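Local coordinates for thiosulfate sulfurtransferase/rhodanese-like domain-containing protein 1 (Homo sapiens, PDB 6BEV), which transfers sulfur from thiosulfate to glutathione, producing S-sulfanylglutathione and sulfite in hydrogen sulfide metabolism, at residues F98-M101 against G102-L106. Sequence-based numbering, arbitrary orientation.
Sequences FCQM and GKRGL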
# COMPACT_ATOMS: atom_id res chain seq x y z
N PHE A 98 -0.17 -3.84 0.97
CA PHE A 98 0.20 -5.11 1.59
C PHE A 98 -0.52 -5.29 2.92
O PHE A 98 -0.85 -4.32 3.62
CB PHE A 98 1.72 -5.20 1.82
CG PHE A 98 2.25 -4.24 2.86
CD1 PHE A 98 2.40 -4.61 4.20
CD2 PHE A 98 2.58 -2.95 2.50
CE1 PHE A 98 2.86 -3.68 5.13
CE2 PHE A 98 3.04 -2.03 3.44
CZ PHE A 98 3.19 -2.40 4.75
N CYS A 99 -0.68 -6.55 3.31
CA CYS A 99 -1.05 -6.90 4.69
C CYS A 99 0.03 -7.82 5.25
O CYS A 99 1.19 -7.71 4.83
CB CYS A 99 -2.46 -7.50 4.75
SG CYS A 99 -2.62 -9.07 3.88
N GLN A 100 -0.27 -8.71 6.21
CA GLN A 100 0.78 -9.59 6.74
C GLN A 100 0.90 -10.91 5.99
O GLN A 100 1.94 -11.56 6.11
CB GLN A 100 0.64 -9.84 8.26
CG GLN A 100 -0.28 -10.99 8.72
CD GLN A 100 -1.76 -10.69 8.56
OE1 GLN A 100 -2.20 -9.99 7.63
NE2 GLN A 100 -2.56 -11.22 9.48
N MET A 101 -0.11 -11.30 5.20
CA MET A 101 -0.08 -12.59 4.52
C MET A 101 -0.67 -12.60 3.12
O MET A 101 -0.66 -13.66 2.47
CB MET A 101 -0.70 -13.70 5.41
CG MET A 101 -2.11 -13.42 5.90
SD MET A 101 -3.39 -13.56 4.64
CE MET A 101 -3.27 -15.29 4.22
N GLY A 102 -1.11 -11.45 2.60
CA GLY A 102 -1.46 -11.29 1.19
C GLY A 102 -2.92 -10.97 0.93
O GLY A 102 -3.22 -10.27 -0.04
N LYS A 103 -3.83 -11.50 1.75
CA LYS A 103 -5.24 -11.49 1.37
C LYS A 103 -5.85 -10.10 1.40
O LYS A 103 -6.59 -9.73 0.49
CB LYS A 103 -6.02 -12.45 2.26
CG LYS A 103 -5.89 -13.88 1.79
CD LYS A 103 -6.80 -14.84 2.50
CE LYS A 103 -6.68 -16.21 1.85
NZ LYS A 103 -7.53 -17.25 2.50
N ARG A 104 -5.60 -9.33 2.47
CA ARG A 104 -6.12 -7.96 2.50
C ARG A 104 -5.37 -7.06 1.52
O ARG A 104 -5.98 -6.15 0.93
CB ARG A 104 -6.10 -7.40 3.93
CG ARG A 104 -7.18 -7.99 4.82
CD ARG A 104 -7.07 -7.51 6.27
NE ARG A 104 -5.89 -8.08 6.91
CZ ARG A 104 -5.42 -7.73 8.11
NH1 ARG A 104 -6.03 -6.79 8.82
NH2 ARG A 104 -4.34 -8.33 8.60
N GLY A 105 -4.08 -7.30 1.31
CA GLY A 105 -3.36 -6.56 0.29
C GLY A 105 -3.92 -6.79 -1.10
O GLY A 105 -4.06 -5.86 -1.90
N LEU A 106 -4.30 -8.04 -1.39
CA LEU A 106 -4.95 -8.34 -2.67
C LEU A 106 -6.30 -7.62 -2.78
O LEU A 106 -6.60 -6.99 -3.80
CB LEU A 106 -5.15 -9.85 -2.79
CG LEU A 106 -5.86 -10.32 -4.06
CD1 LEU A 106 -5.13 -9.89 -5.33
CD2 LEU A 106 -6.03 -11.83 -4.05
O HOH W 1 -4.84 -10.41 5.77
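At the end of strand 95-98, the CA of Phe98 lies 4.1 Å from the CA of Gly105, a close approach of strand end and helix in which Gly105 has no side chain to come between them; the Phe98 side chain is directed away from the helix, its ring onto Leu43 and Ile57. Cys99, whose thiol becomes the persulfide intermediate, follows. With SG between its backbone N and carbonyl carbon (chi1 64°), the sulfur sits inside the turn and faces several backbone N-H groups. Gly105 N donates to SG at 3.4 Å; Gly102 N comes closer, at 3.1 Å, but its N-H is bent (144°) and the bond is weak; Met101 N adds a long, weak one. This is the active-site loop of the rhodanese fold, in which the catalytic cysteine is cradled by main-chain amides at the start of a helix, here 103-114 with Gly102 as N-cap. Gln100 bends at chi2 to bring OE1 to Arg104 NH2, 2.9 Å away. The bond lies near the guanidinium plane but meets the carbonyl from above its own plane, the two groups being turned 67° apart. A water accepts from Arg104 NE and donates to the same OE1, while Glu51 forms a salt bridge with NH2. Met101 is bent at chi2 and chi3, which brings SD to 3.6 Å from Lys103 N in a weak hydrogen bond, and its CE rests against Lys103 CG at 3.8 Å.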